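Ribokinase (Cryptococcus neoformans var. grubii serotype A, PDB 6CW5) probably catalyses the magnesium-dependent transfer of phosphate from ATP to O-5 of D-ribose, giving D-ribose 5-phosphate and ADP. Local coordinates at residues K46-K51 with G76-E81; Q55-A60 with E319-L324. All blocks are in the same frame, centred on the assembly; numbering follows the deposited sequence.

Contact 1. Residues K46-K51 with G76-E81; sequences KRAGGK and GIWVKE
Ala48, near the end of strand 43-49, sets its methyl group against Trp78 and Val79 in the first turn of helix 77-85. Its CB lies 3.8 Å from Val79 CG1 and 3.9 Å from Trp78 CZ3, so one small side chain is shared between a branched aliphatic group and the six-membered part of an indole. The closest approach involves the strand backbone itself: Trp78 CH2 comes within 3.4 Å of Ala48 N, obliquely to the ring, while Arg47 C stands at the ring edge, 3.8 Å from the same CH2. With its CG between the backbone N and the carbonyl carbon (chi1 65°), Trp78 points its six-membered ring at the strand. Val79 CG2 covers one ring face, 3.4 Å above the plane and over its centre. No hydrogen bond crosses the contact.

This packing is tight around buried Ala48 and Val79 and loosens toward Lys46, whose exposed side chain turns off from the helix and makes a long, weak ion pair with Glu25. Farther along the segment, Gly50 N and Lys51 NZ each hydrogen-bond a glycerol, probably from the crystallisation liquor, at predicted substrate-binding residues. The contact thus joins the small sheet that forms the lid in PfkB-family sugar kinases to a helix of the large α/β domain, beside the predicted ribose site.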
loop_
_atom_site.group_PDB
_atom_site.type_symbol
_atom_site.label_atom_id
_atom_site.label_comp_id
_atom_site.label_asym_id
_atom_site.label_seq_id
_atom_site.Cartn_x
_atom_site.Cartn_y
_atom_site.Cartn_z
ATOM N N LYS A 46 30.634 6.614 -4.653
ATOM C CA LYS A 46 29.389 5.869 -4.795
ATOM C C LYS A 46 29.481 4.611 -3.951
ATOM O O LYS A 46 30.481 3.889 -4.017
ATOM C CB LYS A 46 29.109 5.495 -6.253
ATOM C CG LYS A 46 28.619 6.642 -7.133
ATOM C CD LYS A 46 27.932 6.099 -8.401
ATOM C CE LYS A 46 27.741 7.197 -9.449
ATOM N NZ LYS A 46 27.032 6.700 -10.661
ATOM N N ARG A 47 28.436 4.329 -3.173
ATOM C CA ARG A 47 28.454 3.144 -2.327
ATOM C C ARG A 47 27.062 2.540 -2.308
ATOM O O ARG A 47 26.073 3.242 -2.518
ATOM C CB ARG A 47 28.906 3.483 -0.896
ATOM C CG ARG A 47 30.250 4.206 -0.821
ATOM C CD ARG A 47 31.014 3.807 0.403
ATOM N NE ARG A 47 32.317 4.458 0.502
ATOM C CZ ARG A 47 33.458 3.895 0.128
ATOM N NH1 ARG A 47 33.457 2.671 -0.379
ATOM N NH2 ARG A 47 34.600 4.556 0.262
ATOM N N ALA A 48 26.997 1.228 -2.081
ATOM C CA ALA A 48 25.703 0.594 -1.837
ATOM C C ALA A 48 25.093 1.141 -0.555
ATOM O O ALA A 48 25.789 1.337 0.443
ATOM C CB ALA A 48 25.869 -0.918 -1.731
ATOM N N GLY A 49 23.798 1.382 -0.585
ATOM C CA GLY A 49 23.100 1.927 0.565
ATOM C C GLY A 49 21.606 1.610 0.568
ATOM O O GLY A 49 21.166 0.610 -0.003
ATOM N N GLY A 50 20.834 2.491 1.219
ATOM C CA GLY A 50 19.400 2.330 1.394
ATOM C C GLY A 50 19.048 1.756 2.759
ATOM O O GLY A 50 19.737 0.867 3.259
ATOM N N LYS A 51 17.988 2.276 3.386
ATOM C CA LYS A 51 17.593 1.780 4.710
ATOM C C LYS A 51 17.383 0.261 4.699
ATOM O O LYS A 51 17.908 -0.457 5.565
ATOM C CB LYS A 51 16.336 2.515 5.180
ATOM C CG LYS A 51 16.567 3.971 5.652
ATOM C CD LYS A 51 17.052 4.053 7.081
ATOM C CE LYS A 51 17.905 5.328 7.321
ATOM N NZ LYS A 51 19.176 5.228 6.477
ATOM N N GLY A 76 21.431 -1.525 -10.430
ATOM C CA GLY A 76 21.696 -1.875 -9.054
ATOM C C GLY A 76 22.046 -3.323 -8.840
ATOM O O GLY A 76 22.173 -3.745 -7.675
ATOM N N ILE A 77 22.216 -4.112 -9.893
ATOM C CA ILE A 77 22.486 -5.535 -9.711
ATOM C C ILE A 77 23.744 -5.751 -8.874
ATOM O O ILE A 77 23.806 -6.693 -8.075
ATOM C CB ILE A 77 22.561 -6.228 -11.085
ATOM C CG1 ILE A 77 21.151 -6.342 -11.672
ATOM C CG2 ILE A 77 23.209 -7.601 -10.981
ATOM C CD1 ILE A 77 21.143 -6.598 -13.190
ATOM N N TRP A 78 24.731 -4.854 -8.981
ATOM C CA TRP A 78 25.942 -5.003 -8.174
ATOM C C TRP A 78 25.646 -4.891 -6.679
ATOM O O TRP A 78 26.350 -5.496 -5.860
ATOM C CB TRP A 78 27.001 -3.980 -8.614
ATOM C CG TRP A 78 26.606 -2.535 -8.373
ATOM C CD1 TRP A 78 25.883 -1.737 -9.201
ATOM C CD2 TRP A 78 26.929 -1.737 -7.226
ATOM N NE1 TRP A 78 25.733 -0.487 -8.644
ATOM C CE2 TRP A 78 26.371 -0.462 -7.434
ATOM C CE3 TRP A 78 27.648 -1.972 -6.051
ATOM C CZ2 TRP A 78 26.501 0.577 -6.502
ATOM C CZ3 TRP A 78 27.783 -0.933 -5.133
ATOM C CH2 TRP A 78 27.217 0.319 -5.370
ATOM N N VAL A 79 24.603 -4.151 -6.301
ATOM C CA VAL A 79 24.187 -4.116 -4.898
ATOM C C VAL A 79 23.491 -5.418 -4.521
ATOM O O VAL A 79 23.715 -5.966 -3.436
ATOM C CB VAL A 79 23.276 -2.907 -4.636
ATOM C CG1 VAL A 79 22.900 -2.824 -3.141
ATOM C CG2 VAL A 79 23.947 -1.606 -5.121
ATOM N N LYS A 80 22.625 -5.924 -5.402
ATOM C CA LYS A 80 22.014 -7.233 -5.174
ATOM C C LYS A 80 23.083 -8.308 -4.992
ATOM O O LYS A 80 22.950 -9.199 -4.141
ATOM C CB LYS A 80 21.085 -7.582 -6.341
ATOM C CG LYS A 80 20.298 -8.899 -6.180
ATOM C CD LYS A 80 19.251 -9.065 -7.282
ATOM C CE LYS A 80 18.691 -10.502 -7.327
ATOM N NZ LYS A 80 19.687 -11.484 -7.773
ATOM N N GLU A 81 24.161 -8.231 -5.767
ATOM C CA GLU A 81 25.217 -9.238 -5.656
ATOM C C GLU A 81 26.000 -9.095 -4.355
ATOM O O GLU A 81 26.448 -10.101 -3.793
ATOM C CB GLU A 81 26.144 -9.139 -6.863
ATOM C CG GLU A 81 25.395 -9.351 -8.152
ATOM C CD GLU A 81 26.278 -9.264 -9.363
ATOM O OE1 GLU A 81 27.267 -8.501 -9.332
ATOM O OE2 GLU A 81 25.982 -9.977 -10.345
#

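Contact 2. Residues Q55-A60 with E319-L324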
loop_
_atom_site.group_PDB
_atom_site.type_symbol
_atom_site.label_atom_id
_atom_site.label_comp_id
_atom_site.label_asym_id
_atom_site.label_seq_id
_atom_site.Cartn_x
_atom_site.Cartn_y
_atom_site.Cartn_z
ATOM N N GLN A 55 20.151 -2.284 6.577
ATOM C CA GLN A 55 19.691 -3.017 7.752
ATOM C C GLN A 55 19.707 -4.524 7.490
ATOM O O GLN A 55 20.085 -5.301 8.368
ATOM C CB GLN A 55 18.302 -2.510 8.169
ATOM C CG GLN A 55 18.405 -1.116 8.777
ATOM C CD GLN A 55 17.069 -0.478 9.214
ATOM O OE1 GLN A 55 16.048 -1.146 9.377
ATOM N NE2 GLN A 55 17.093 0.845 9.367
ATOM N N ALA A 56 19.366 -4.952 6.270
ATOM C CA ALA A 56 19.446 -6.383 5.956
ATOM C C ALA A 56 20.887 -6.873 6.014
ATOM O O ALA A 56 21.172 -7.966 6.526
ATOM C CB ALA A 56 18.855 -6.658 4.567
ATOM N N PHE A 57 21.798 -6.089 5.445
ATOM C CA PHE A 57 23.217 -6.415 5.475
ATOM C C PHE A 57 23.715 -6.574 6.909
ATOM O O PHE A 57 24.535 -7.453 7.203
ATOM C CB PHE A 57 23.984 -5.303 4.759
ATOM C CG PHE A 57 25.338 -5.702 4.318
ATOM C CD1 PHE A 57 25.510 -6.437 3.153
ATOM C CD2 PHE A 57 26.455 -5.349 5.065
ATOM C CE1 PHE A 57 26.785 -6.793 2.730
ATOM C CE2 PHE A 57 27.726 -5.726 4.657
ATOM C CZ PHE A 57 27.890 -6.442 3.487
ATOM N N ALA A 58 23.247 -5.704 7.808
ATOM C CA ALA A 58 23.670 -5.778 9.203
ATOM C C ALA A 58 23.079 -6.992 9.900
ATOM O O ALA A 58 23.765 -7.638 10.696
ATOM C CB ALA A 58 23.288 -4.488 9.939
ATOM N N VAL A 59 21.819 -7.335 9.611
ATOM C CA VAL A 59 21.275 -8.568 10.188
ATOM C C VAL A 59 22.144 -9.741 9.779
ATOM O O VAL A 59 22.539 -10.566 10.605
ATOM C CB VAL A 59 19.804 -8.785 9.771
ATOM C CG1 VAL A 59 19.299 -10.142 10.299
ATOM C CG2 VAL A 59 18.911 -7.666 10.298
ATOM N N ALA A 60 22.489 -9.803 8.487
ATOM C CA ALA A 60 23.297 -10.904 7.975
ATOM C C ALA A 60 24.693 -10.906 8.585
ATOM O O ALA A 60 25.208 -11.954 8.983
ATOM C CB ALA A 60 23.372 -10.816 6.447
ATOM N N GLU A 319 29.351 -1.230 3.559
ATOM C CA GLU A 319 30.701 -1.784 3.630
ATOM C C GLU A 319 31.255 -1.808 5.056
ATOM O O GLU A 319 32.064 -2.682 5.385
ATOM C CB GLU A 319 31.637 -0.990 2.711
ATOM N N SER A 320 30.843 -0.875 5.912
ATOM C CA SER A 320 31.425 -0.753 7.246
ATOM C C SER A 320 30.699 -1.580 8.305
ATOM O O SER A 320 31.087 -1.533 9.480
ATOM C CB SER A 320 31.457 0.719 7.676
ATOM O OG SER A 320 30.165 1.296 7.703
ATOM N N VAL A 321 29.665 -2.327 7.931
ATOM C CA VAL A 321 28.962 -3.175 8.895
ATOM C C VAL A 321 29.877 -4.328 9.293
ATOM O O VAL A 321 30.228 -5.163 8.445
ATOM C CB VAL A 321 27.635 -3.700 8.330
ATOM C CG1 VAL A 321 27.067 -4.735 9.273
ATOM C CG2 VAL A 321 26.655 -2.557 8.129
ATOM N N PRO A 322 30.278 -4.423 10.557
ATOM C CA PRO A 322 31.222 -5.474 10.959
ATOM C C PRO A 322 30.563 -6.848 10.983
ATOM O O PRO A 322 29.338 -6.992 10.972
ATOM C CB PRO A 322 31.658 -5.038 12.362
ATOM C CG PRO A 322 30.492 -4.242 12.884
ATOM C CD PRO A 322 29.895 -3.547 11.682
ATOM N N THR A 323 31.415 -7.873 11.001
ATOM C CA THR A 323 30.982 -9.237 11.268
ATOM C C THR A 323 30.861 -9.460 12.777
ATOM O O THR A 323 31.300 -8.644 13.590
ATOM C CB THR A 323 31.960 -10.238 10.661
ATOM O OG1 THR A 323 33.254 -10.047 11.247
ATOM C CG2 THR A 323 32.056 -10.049 9.146
ATOM N N LEU A 324 30.253 -10.585 13.153
ATOM C CA LEU A 324 29.989 -10.867 14.564
ATOM C C LEU A 324 31.300 -11.188 15.287
ATOM O O LEU A 324 31.954 -12.196 14.997
ATOM C CB LEU A 324 28.988 -12.010 14.686
ATOM C CG LEU A 324 28.548 -12.381 16.104
ATOM C CD1 LEU A 324 27.926 -11.181 16.813
ATOM C CD2 LEU A 324 27.586 -13.559 16.069
#
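Val321 holds CG1 anti to its backbone N (chi1 171°), which sends that methyl onto the helix backbone at Ala58, while Phe57 swings its ring out beside its own carbonyl carbon (chi1 -161°) to meet the valine from the flank. The side chains of Phe57 and Val321 run antiparallel, each passing alongside the other. In this way a loop near the C-terminus of the ribokinase fold meets helix 51-61, the helix whose N-terminal turn carries predicted ribose-binding residues.

Val321 is the one residue of 319-324 that makes these close contacts, and its branches divide the work. CG1 touches Ala58 twice, at 3.6 Å from Ala58 CA and 3.8 Å from Ala58 CB, so the methyl rests on the helix backbone beside the alanine CB. The branch point meets the aromatic ring edge-on: Val321 CB lies near the plane of the phenyl group, so the valine abuts the rim of Phe57 and does not stack on a face. The contact is apolar, without a hydrogen bond across it, and the CA atoms of Ala58 and Val321 are 5.9 Å apart.

Polar anchors flank this apolar patch. Ser320 OG hydrogen-bonds Gly316 O, both residues belonging to the predicted potassium site, and Pro322 O accepts a hydrogen bond from Tyr286 OH. On the other side of the helix, Gln55 NE2 hydrogen-bonds OD1 of Asp281, the predicted proton acceptor, and OE1 receives Gln144 NE2, which probably fixes the orientation of the amide. Val321 follows Ser320 of the predicted potassium site directly in the chain, and its CB stands 3.8 Å from Phe57 CD2 and 4.2 Å from Phe57 CE2.

Overall arrangement
The centres of contacts 1 and 2 lie about 13 Å apart, and their segments alternate along the chain: 46-51, 55-60, 76-81, then 319-324 near the C-terminus. Strand 43-49, an outermost strand of the four-stranded sheet, leads through Gly50 into helix 51-61, whose first turn carries the other predicted sugar-binding residues of this stretch, so the first segments of both contacts belong to one continuous strand-turn-helix unit. Contact 1 ties the strand end of that unit to helix 77-85; contact 2 ties its helix to the loop after helix 297-311. The stretch with predicted sugar-binding residues thus lies between the two contacts along the chain, with residues of the predicted potassium site close to both.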